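Local coordinates for structural protein ORF273 (Acidianus two-tailed virus, PDB 4ART), which is a virion protein of unknown biochemical role, a thermo- and acid-stable structural component with a new fold from a virus of a hyperthermophilic archaeon, at residues 99-104 against 220-225; 139-144 against 157-162. All coordinates share one frame; numbering follows the deposited sequence.

Contact 1. Residues 99-104 against 220-225; sequences FDEFLF and YYVDHN
F104 reaches across from helix 99-108 and rests its ring against Y221 and V222 of the 220-225 segment, CD1 toward the tyrosine and CD2 toward the valine. Its CG stands anti to the backbone N (chi1 178°), which carries the ring out toward the other segment. CD1 of F104 then lies 3.8 Å from CD2 of Y221, while CD2 of F104 meets CG2 of V222 at 3.7 Å. Both neighbours approach the ring obliquely, and each side chain crosses F104 at about a right angle. A flat ring suits this place because it offers carbon to two partners at once, and beta-branched V222 holds CG2 close to its own backbone, where it meets CG and CD2 of the ring.

One helical turn earlier, D100 faces H224. NE2 of H224 donates a weak hydrogen bond to OD2 of D100, 3.2 Å long and bent to 137° at the hydrogen. The oxygen lies at the imidazole edge, the carboxylate plane turned 75° from the ring. A charged imidazole beside an ionised D100 would probably add electrostatic attraction. H224 has positive phi, marking where the chain leaves the helix.

The patch lies near the surface: on another side of helix 99-108, F102 packs on strands 87-96 and 154-161, while Y220 packs against helix 229-242.

Contact 2. Residues 139-144 against 157-162; sequences YYIHAV and VNIYDI
CG2 of I159 approaches the Y139 ring obliquely, 3.4 Å from CD1. On the same face of this antiparallel hairpin, I141 stands beside I159, both pointing the same way. Beta-branched residues suit strands, and here their branches interlock: CG1 of I159 lies alongside CG1 of I141 at 4.0 Å, while CG2 of I141 sits against CG1 of V157 at 3.6 Å. At the far end A143, opposite V157, is small enough for V35 of helix 23-44 to settle on it.

The other face carries Y140, H142, N158 and Y160. Y140 and Y160 extend side by side, CD1 of Y160 coming to the edge of the Y140 ring, 3.6 Å from CD2, with the ring planes 40° apart. They start from different torsions: CG of Y140 is anti to its backbone N (chi1 167°), whereas CG of Y160 lies beside its own N. I162, first residue of helix 162-168, brings CD1 to 3.5 Å from the backbone C of Y139.

Four nearly straight backbone bonds join the Y140-Y160 and H142-N158 pairs; N of Y160 reaches O of Y140 at 2.8 Å. One water joins OH of Y160 to H142, weakly on the histidine side; another links OH of Y139 with D161, whose other oxygen caps the following helix at S164. The chemistry thus implies a largely apolar face (I141, A143, V157, I159) with a polar end at Y139 and D161, and a second face whose buried polar groups have partners: Y140 with E92, H142 with D94, N158 with Q248, and Y160 with water.

The two contacts lie about 20 Å apart between centres and differ in depth: the centre of contact 2 is about 5 Å from the centre of the chain, that of contact 1 about 19 Å. Along the sequence, both strands of contact 2 fall between the two segments of contact 1, so the central hairpin is formed within the span that contact 1 brings together. Helix 99-108 connects them directly, since CE1 of F102 packs 3.4 Å from O of V144, while D100 and F104 of the same helix face 220-225. N225, at the end of 220-225, hydrogen-bonds through ND2 to E131 and A129 of the second subunit, whereas no other chain touches the segments of contact 2.

Contact 1. Residues 99-104 against 220-225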
ATOM      1  N   PHE A  99      -5.330  -7.191 -14.263  1.00 49.66           N
ATOM      2  CA  PHE A  99      -6.059  -8.402 -13.888  1.00 47.77           C
ATOM      3  C   PHE A  99      -5.398  -9.252 -12.820  1.00 51.88           C
ATOM      4  O   PHE A  99      -6.083  -9.801 -11.963  1.00 51.16           O
ATOM      5  CB  PHE A  99      -6.421  -9.258 -15.103  1.00 50.20           C
ATOM      6  CG  PHE A  99      -7.579 -10.185 -14.798  1.00 49.98           C
ATOM      7  CD1 PHE A  99      -8.873  -9.690 -14.672  1.00 50.60           C
ATOM      8  CD2 PHE A  99      -7.374 -11.546 -14.618  1.00 53.31           C
ATOM      9  CE1 PHE A  99      -9.940 -10.538 -14.373  1.00 52.09           C
ATOM     10  CE2 PHE A  99      -8.448 -12.400 -14.347  1.00 53.59           C
ATOM     11  CZ  PHE A  99      -9.721 -11.887 -14.209  1.00 50.65           C
ATOM     12  N   ASP A 100      -4.078  -9.369 -12.882  1.00 49.89           N
ATOM     13  CA  ASP A 100      -3.292 -10.146 -11.933  1.00 49.04           C
ATOM     14  C   ASP A 100      -3.376  -9.541 -10.535  1.00 49.77           C
ATOM     15  O   ASP A 100      -3.488 -10.274  -9.552  1.00 48.69           O
ATOM     16  CB  ASP A 100      -1.837 -10.240 -12.408  1.00 53.59           C
ATOM     17  CG  ASP A 100      -1.660 -10.933 -13.753  1.00 62.85           C
ATOM     18  OD1 ASP A 100      -2.161 -12.087 -13.909  1.00 62.35           O
ATOM     19  OD2 ASP A 100      -1.034 -10.329 -14.652  1.00 66.23           O
ATOM     20  N   GLU A 101      -3.350  -8.197 -10.459  1.00 44.38           N
ATOM     21  CA  GLU A 101      -3.431  -7.419  -9.222  1.00 41.38           C
ATOM     22  C   GLU A 101      -4.831  -7.523  -8.648  1.00 41.13           C
ATOM     23  O   GLU A 101      -4.981  -7.678  -7.437  1.00 38.93           O
ATOM     24  CB  GLU A 101      -3.064  -5.956  -9.488  1.00 44.10           C
ATOM     25  CG  GLU A 101      -2.743  -5.201  -8.211  1.00 58.57           C
ATOM     26  CD  GLU A 101      -2.186  -3.808  -8.410  1.00 87.51           C
ATOM     27  OE1 GLU A 101      -1.368  -3.615  -9.341  1.00 98.98           O
ATOM     28  OE2 GLU A 101      -2.554  -2.908  -7.619  1.00 80.12           O
ATOM     29  N   PHE A 102      -5.853  -7.453  -9.518  1.00 37.03           N
ATOM     30  CA  PHE A 102      -7.257  -7.637  -9.157  1.00 35.55           C
ATOM     31  C   PHE A 102      -7.438  -8.994  -8.463  1.00 37.15           C
ATOM     32  O   PHE A 102      -7.963  -9.046  -7.359  1.00 33.32           O
ATOM     33  CB  PHE A 102      -8.146  -7.558 -10.426  1.00 37.68           C
ATOM     34  CG  PHE A 102      -9.611  -7.881 -10.237  1.00 37.47           C
ATOM     35  CD1 PHE A 102     -10.423  -7.079  -9.439  1.00 38.81           C
ATOM     36  CD2 PHE A 102     -10.196  -8.935 -10.922  1.00 39.43           C
ATOM     37  CE1 PHE A 102     -11.780  -7.364  -9.285  1.00 39.04           C
ATOM     38  CE2 PHE A 102     -11.560  -9.215 -10.768  1.00 41.56           C
ATOM     39  CZ  PHE A 102     -12.341  -8.426  -9.956  1.00 38.06           C
ATOM     40  N   LEU A 103      -6.946 -10.075  -9.080  1.00 36.46           N
ATOM     41  CA  LEU A 103      -7.053 -11.432  -8.510  1.00 35.36           C
ATOM     42  C   LEU A 103      -6.284 -11.549  -7.205  1.00 40.23           C
ATOM     43  O   LEU A 103      -6.784 -12.127  -6.241  1.00 39.86           O
ATOM     44  CB  LEU A 103      -6.578 -12.482  -9.521  1.00 36.71           C
ATOM     45  CG  LEU A 103      -7.395 -12.625 -10.800  1.00 41.33           C
ATOM     46  CD1 LEU A 103      -6.798 -13.713 -11.663  1.00 45.97           C
ATOM     47  CD2 LEU A 103      -8.884 -12.901 -10.511  1.00 38.58           C
ATOM     48  N   PHE A 104      -5.102 -10.925  -7.145  1.00 39.39           N
ATOM     49  CA  PHE A 104      -4.305 -10.931  -5.924  1.00 39.10           C
ATOM     50  C   PHE A 104      -5.017 -10.187  -4.774  1.00 42.72           C
ATOM     51  O   PHE A 104      -5.050 -10.673  -3.647  1.00 41.60           O
ATOM     52  CB  PHE A 104      -2.891 -10.398  -6.184  1.00 41.97           C
ATOM     53  CG  PHE A 104      -2.060 -10.342  -4.942  1.00 42.23           C
ATOM     54  CD1 PHE A 104      -1.466 -11.497  -4.434  1.00 44.85           C
ATOM     55  CD2 PHE A 104      -1.886  -9.146  -4.264  1.00 41.58           C
ATOM     56  CE1 PHE A 104      -0.745 -11.463  -3.244  1.00 45.20           C
ATOM     57  CE2 PHE A 104      -1.123  -9.106  -3.097  1.00 44.68           C
ATOM     58  CZ  PHE A 104      -0.550 -10.266  -2.597  1.00 41.89           C
ATOM     59  N   TYR A 220       5.520 -13.006  -5.892  1.00 25.07           N
ATOM     60  CA  TYR A 220       5.159 -14.068  -6.831  1.00 25.29           C
ATOM     61  C   TYR A 220       4.031 -13.631  -7.809  1.00 31.02           C
ATOM     62  O   TYR A 220       4.172 -13.813  -9.007  1.00 31.11           O
ATOM     63  CB  TYR A 220       4.787 -15.377  -6.040  1.00 24.79           C
ATOM     64  CG  TYR A 220       4.323 -16.517  -6.918  1.00 29.48           C
ATOM     65  CD1 TYR A 220       5.105 -16.972  -7.976  1.00 31.94           C
ATOM     66  CD2 TYR A 220       3.100 -17.136  -6.697  1.00 30.23           C
ATOM     67  CE1 TYR A 220       4.665 -18.007  -8.808  1.00 32.73           C
ATOM     68  CE2 TYR A 220       2.641 -18.154  -7.534  1.00 33.32           C
ATOM     69  CZ  TYR A 220       3.431 -18.592  -8.584  1.00 40.96           C
ATOM     70  OH  TYR A 220       2.996 -19.635  -9.365  1.00 45.51           O
ATOM     71  N   TYR A 221       2.951 -13.042  -7.331  1.00 28.86           N
ATOM     72  CA  TYR A 221       1.832 -12.749  -8.228  1.00 29.46           C
ATOM     73  C   TYR A 221       1.844 -11.440  -8.905  1.00 36.10           C
ATOM     74  O   TYR A 221       1.418 -11.360 -10.060  1.00 38.27           O
ATOM     75  CB  TYR A 221       0.503 -12.867  -7.482  1.00 29.45           C
ATOM     76  CG  TYR A 221       0.159 -14.276  -7.091  1.00 28.60           C
ATOM     77  CD1 TYR A 221      -0.229 -15.213  -8.051  1.00 30.64           C
ATOM     78  CD2 TYR A 221       0.152 -14.668  -5.754  1.00 28.26           C
ATOM     79  CE1 TYR A 221      -0.595 -16.508  -7.690  1.00 30.63           C
ATOM     80  CE2 TYR A 221      -0.226 -15.962  -5.378  1.00 28.87           C
ATOM     81  CZ  TYR A 221      -0.596 -16.879  -6.351  1.00 34.92           C
ATOM     82  OH  TYR A 221      -0.974 -18.165  -5.996  1.00 31.95           O
ATOM     83  N   VAL A 222       2.251 -10.395  -8.185  1.00 31.80           N
ATOM     84  CA  VAL A 222       2.218  -9.036  -8.720  1.00 32.84           C
ATOM     85  C   VAL A 222       3.559  -8.631  -9.352  1.00 37.83           C
ATOM     86  O   VAL A 222       3.571  -8.016 -10.432  1.00 36.48           O
ATOM     87  CB  VAL A 222       1.666  -8.013  -7.662  1.00 35.43           C
ATOM     88  CG1 VAL A 222       1.571  -6.596  -8.239  1.00 35.25           C
ATOM     89  CG2 VAL A 222       0.301  -8.465  -7.146  1.00 33.70           C
ATOM     90  N   ASP A 223       4.688  -9.010  -8.711  1.00 36.05           N
ATOM     91  CA  ASP A 223       6.004  -8.739  -9.304  1.00 36.51           C
ATOM     92  C   ASP A 223       6.361  -9.809 -10.338  1.00 40.56           C
ATOM     93  O   ASP A 223       7.380  -9.663 -11.020  1.00 41.59           O
ATOM     94  CB  ASP A 223       7.118  -8.555  -8.251  1.00 37.02           C
ATOM     95  CG  ASP A 223       6.947  -7.305  -7.398  1.00 41.59           C
ATOM     96  OD1 ASP A 223       6.712  -6.215  -7.977  1.00 44.53           O
ATOM     97  OD2 ASP A 223       7.071  -7.411  -6.153  1.00 37.61           O
ATOM     98  N   HIS A 224       5.514 -10.866 -10.474  1.00 36.09           N
ATOM     99  CA  HIS A 224       5.687 -11.950 -11.442  1.00 38.60           C
ATOM    100  C   HIS A 224       7.051 -12.644 -11.360  1.00 39.37           C
ATOM    101  O   HIS A 224       7.674 -12.954 -12.382  1.00 37.79           O
ATOM    102  CB  HIS A 224       5.372 -11.481 -12.889  1.00 41.84           C
ATOM    103  CG  HIS A 224       3.972 -11.010 -13.067  1.00 46.02           C
ATOM    104  ND1 HIS A 224       3.682  -9.649 -13.108  1.00 48.04           N
ATOM    105  CD2 HIS A 224       2.810 -11.709 -13.077  1.00 47.37           C
ATOM    106  CE1 HIS A 224       2.362  -9.568 -13.199  1.00 47.26           C
ATOM    107  NE2 HIS A 224       1.795 -10.783 -13.188  1.00 47.21           N
ATOM    108  N   ASN A 225       7.518 -12.868 -10.131  1.00 34.14           N
ATOM    109  CA  ASN A 225       8.799 -13.512  -9.926  1.00 33.05           C
ATOM    110  C   ASN A 225       8.525 -14.934  -9.507  1.00 33.40           C
ATOM    111  O   ASN A 225       8.058 -15.153  -8.394  1.00 29.06           O
ATOM    112  CB  ASN A 225       9.631 -12.745  -8.875  1.00 32.45           C
ATOM    113  CG  ASN A 225      11.053 -13.242  -8.848  1.00 40.81           C
ATOM    114  OD1 ASN A 225      11.307 -14.436  -8.724  1.00 35.05           O
ATOM    115  ND2 ASN A 225      12.000 -12.363  -9.056  1.00 31.50           N
TER

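Contact 2. Residues 139-144 against 157-162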
ATOM      1  N   TYR A 139     -18.172  -6.456  10.688  1.00 29.01           N
ATOM      2  CA  TYR A 139     -17.514  -6.820   9.442  1.00 25.76           C
ATOM      3  C   TYR A 139     -16.585  -5.821   8.837  1.00 29.13           C
ATOM      4  O   TYR A 139     -16.793  -4.610   8.918  1.00 26.70           O
ATOM      5  CB  TYR A 139     -18.564  -7.198   8.383  1.00 27.07           C
ATOM      6  CG  TYR A 139     -19.401  -8.416   8.731  1.00 28.25           C
ATOM      7  CD1 TYR A 139     -18.924  -9.698   8.505  1.00 29.66           C
ATOM      8  CD2 TYR A 139     -20.701  -8.278   9.215  1.00 29.62           C
ATOM      9  CE1 TYR A 139     -19.708 -10.821   8.781  1.00 31.17           C
ATOM     10  CE2 TYR A 139     -21.494  -9.392   9.505  1.00 30.36           C
ATOM     11  CZ  TYR A 139     -20.989 -10.665   9.291  1.00 37.44           C
ATOM     12  OH  TYR A 139     -21.740 -11.790   9.576  1.00 40.76           O
ATOM     13  N   TYR A 140     -15.545  -6.360   8.201  1.00 27.43           N
ATOM     14  CA  TYR A 140     -14.624  -5.595   7.395  1.00 28.76           C
ATOM     15  C   TYR A 140     -14.862  -6.057   5.956  1.00 31.14           C
ATOM     16  O   TYR A 140     -14.821  -7.254   5.674  1.00 30.86           O
ATOM     17  CB  TYR A 140     -13.144  -5.772   7.814  1.00 32.21           C
ATOM     18  CG  TYR A 140     -12.207  -5.204   6.758  1.00 38.00           C
ATOM     19  CD1 TYR A 140     -11.937  -3.849   6.696  1.00 41.18           C
ATOM     20  CD2 TYR A 140     -11.684  -6.015   5.750  1.00 40.49           C
ATOM     21  CE1 TYR A 140     -11.138  -3.315   5.678  1.00 43.79           C
ATOM     22  CE2 TYR A 140     -10.911  -5.493   4.718  1.00 41.99           C
ATOM     23  CZ  TYR A 140     -10.624  -4.147   4.692  1.00 52.30           C
ATOM     24  OH  TYR A 140      -9.805  -3.696   3.683  1.00 57.75           O
ATOM     25  N   ILE A 141     -15.137  -5.105   5.057  1.00 27.17           N
ATOM     26  CA  ILE A 141     -15.434  -5.445   3.655  1.00 26.84           C
ATOM     27  C   ILE A 141     -14.408  -4.819   2.717  1.00 30.55           C
ATOM     28  O   ILE A 141     -14.156  -3.621   2.770  1.00 31.29           O
ATOM     29  CB  ILE A 141     -16.898  -5.064   3.258  1.00 28.61           C
ATOM     30  CG1 ILE A 141     -17.918  -5.680   4.233  1.00 28.44           C
ATOM     31  CG2 ILE A 141     -17.197  -5.431   1.811  1.00 27.70           C
ATOM     32  CD1 ILE A 141     -19.412  -5.297   3.966  1.00 26.99           C
ATOM     33  N   HIS A 142     -13.830  -5.646   1.861  1.00 27.90           N
ATOM     34  CA  HIS A 142     -12.895  -5.199   0.851  1.00 27.07           C
ATOM     35  C   HIS A 142     -13.534  -5.414  -0.494  1.00 28.66           C
ATOM     36  O   HIS A 142     -13.823  -6.559  -0.849  1.00 27.33           O
ATOM     37  CB  HIS A 142     -11.553  -5.941   0.956  1.00 28.09           C
ATOM     38  CG  HIS A 142     -10.482  -5.376   0.041  1.00 32.46           C
ATOM     39  ND1 HIS A 142      -9.406  -6.134  -0.335  1.00 35.16           N
ATOM     40  CD2 HIS A 142     -10.329  -4.128  -0.495  1.00 34.69           C
ATOM     41  CE1 HIS A 142      -8.653  -5.360  -1.112  1.00 34.55           C
ATOM     42  NE2 HIS A 142      -9.161  -4.149  -1.246  1.00 35.04           N
ATOM     43  N   ALA A 143     -13.852  -4.305  -1.191  1.00 25.98           N
ATOM     44  CA  ALA A 143     -14.454  -4.316  -2.525  1.00 27.76           C
ATOM     45  C   ALA A 143     -13.383  -3.960  -3.529  1.00 34.04           C
ATOM     46  O   ALA A 143     -12.643  -3.015  -3.307  1.00 35.30           O
ATOM     47  CB  ALA A 143     -15.610  -3.333  -2.609  1.00 28.99           C
ATOM     48  N   VAL A 144     -13.242  -4.754  -4.588  1.00 31.56           N
ATOM     49  CA  VAL A 144     -12.228  -4.497  -5.620  1.00 32.16           C
ATOM     50  C   VAL A 144     -12.901  -4.359  -6.963  1.00 36.04           C
ATOM     51  O   VAL A 144     -13.642  -5.251  -7.379  1.00 36.26           O
ATOM     52  CB  VAL A 144     -11.066  -5.543  -5.648  1.00 35.51           C
ATOM     53  CG1 VAL A 144      -9.899  -5.060  -6.515  1.00 34.98           C
ATOM     54  CG2 VAL A 144     -10.582  -5.878  -4.236  1.00 34.56           C
ATOM     55  N   VAL A 157     -16.478  -8.562  -3.976  1.00 25.19           N
ATOM     56  CA  VAL A 157     -16.739  -8.074  -2.629  1.00 23.81           C
ATOM     57  C   VAL A 157     -16.322  -9.219  -1.689  1.00 29.99           C
ATOM     58  O   VAL A 157     -16.856 -10.328  -1.804  1.00 30.02           O
ATOM     59  CB  VAL A 157     -18.234  -7.696  -2.432  1.00 25.62           C
ATOM     60  CG1 VAL A 157     -18.480  -7.146  -1.026  1.00 24.67           C
ATOM     61  CG2 VAL A 157     -18.746  -6.732  -3.504  1.00 24.89           C
ATOM     62  N   ASN A 158     -15.382  -8.935  -0.777  1.00 26.06           N
ATOM     63  CA  ASN A 158     -14.856  -9.873   0.238  1.00 26.09           C
ATOM     64  C   ASN A 158     -15.275  -9.423   1.624  1.00 28.56           C
ATOM     65  O   ASN A 158     -14.897  -8.345   2.048  1.00 26.99           O
ATOM     66  CB  ASN A 158     -13.310  -9.953   0.158  1.00 27.70           C
ATOM     67  CG  ASN A 158     -12.838 -10.656  -1.091  1.00 54.60           C
ATOM     68  OD1 ASN A 158     -13.357 -11.676  -1.470  1.00 53.61           O
ATOM     69  ND2 ASN A 158     -12.116  -9.972  -1.950  1.00 57.77           N
ATOM     70  N   ILE A 159     -16.034 -10.265   2.336  1.00 27.15           N
ATOM     71  CA  ILE A 159     -16.540  -9.968   3.668  1.00 26.54           C
ATOM     72  C   ILE A 159     -15.821 -10.776   4.736  1.00 31.49           C
ATOM     73  O   ILE A 159     -15.900 -12.003   4.761  1.00 28.21           O
ATOM     74  CB  ILE A 159     -18.083 -10.115   3.707  1.00 29.88           C
ATOM     75  CG1 ILE A 159     -18.741  -9.214   2.630  1.00 32.11           C
ATOM     76  CG2 ILE A 159     -18.588  -9.790   5.083  1.00 29.14           C
ATOM     77  CD1 ILE A 159     -20.112  -9.564   2.305  1.00 38.49           C
ATOM     78  N   TYR A 160     -15.169 -10.072   5.665  1.00 31.40           N
ATOM     79  CA  TYR A 160     -14.419 -10.694   6.766  1.00 30.19           C
ATOM     80  C   TYR A 160     -15.113 -10.386   8.069  1.00 32.75           C
ATOM     81  O   TYR A 160     -15.486  -9.245   8.314  1.00 32.02           O
ATOM     82  CB  TYR A 160     -12.984 -10.107   6.834  1.00 29.86           C
ATOM     83  CG  TYR A 160     -12.161 -10.289   5.574  1.00 29.93           C
ATOM     84  CD1 TYR A 160     -12.237  -9.372   4.529  1.00 29.03           C
ATOM     85  CD2 TYR A 160     -11.336 -11.404   5.407  1.00 31.89           C
ATOM     86  CE1 TYR A 160     -11.512  -9.556   3.354  1.00 29.20           C
ATOM     87  CE2 TYR A 160     -10.591 -11.585   4.249  1.00 30.05           C
ATOM     88  CZ  TYR A 160     -10.692 -10.667   3.220  1.00 35.31           C
ATOM     89  OH  TYR A 160      -9.927 -10.838   2.098  1.00 38.02           O
ATOM     90  N   ASP A 161     -15.213 -11.379   8.924  1.00 31.95           N
ATOM     91  CA  ASP A 161     -15.734 -11.253  10.285  1.00 33.19           C
ATOM     92  C   ASP A 161     -14.532 -10.760  11.093  1.00 33.66           C
ATOM     93  O   ASP A 161     -13.514 -11.446  11.137  1.00 33.30           O
ATOM     94  CB  ASP A 161     -16.212 -12.629  10.814  1.00 35.43           C
ATOM     95  CG  ASP A 161     -16.732 -12.565  12.244  1.00 47.98           C
ATOM     96  OD1 ASP A 161     -15.932 -12.704  13.173  1.00 56.62           O
ATOM     97  OD2 ASP A 161     -17.918 -12.320  12.427  1.00 50.28           O
ATOM     98  N   ILE A 162     -14.642  -9.587  11.720  1.00 31.53           N
ATOM     99  CA  ILE A 162     -13.541  -8.964  12.463  1.00 31.40           C
ATOM    100  C   ILE A 162     -13.015  -9.815  13.629  1.00 33.52           C
ATOM    101  O   ILE A 162     -11.808  -9.943  13.766  1.00 34.16           O
ATOM    102  CB  ILE A 162     -13.859  -7.466  12.834  1.00 35.31           C
ATOM    103  CG1 ILE A 162     -14.001  -6.614  11.532  1.00 34.04           C
ATOM    104  CG2 ILE A 162     -12.803  -6.873  13.806  1.00 36.20           C
ATOM    105  CD1 ILE A 162     -14.585  -5.274  11.691  1.00 34.32           C
TER
HETATM  106  O   HOH W   1     -20.016 -13.759  10.330  1.00 44.58           O
HETATM  107  O   HOH W   2     -10.049  -9.375  -0.245  1.00 44.20           O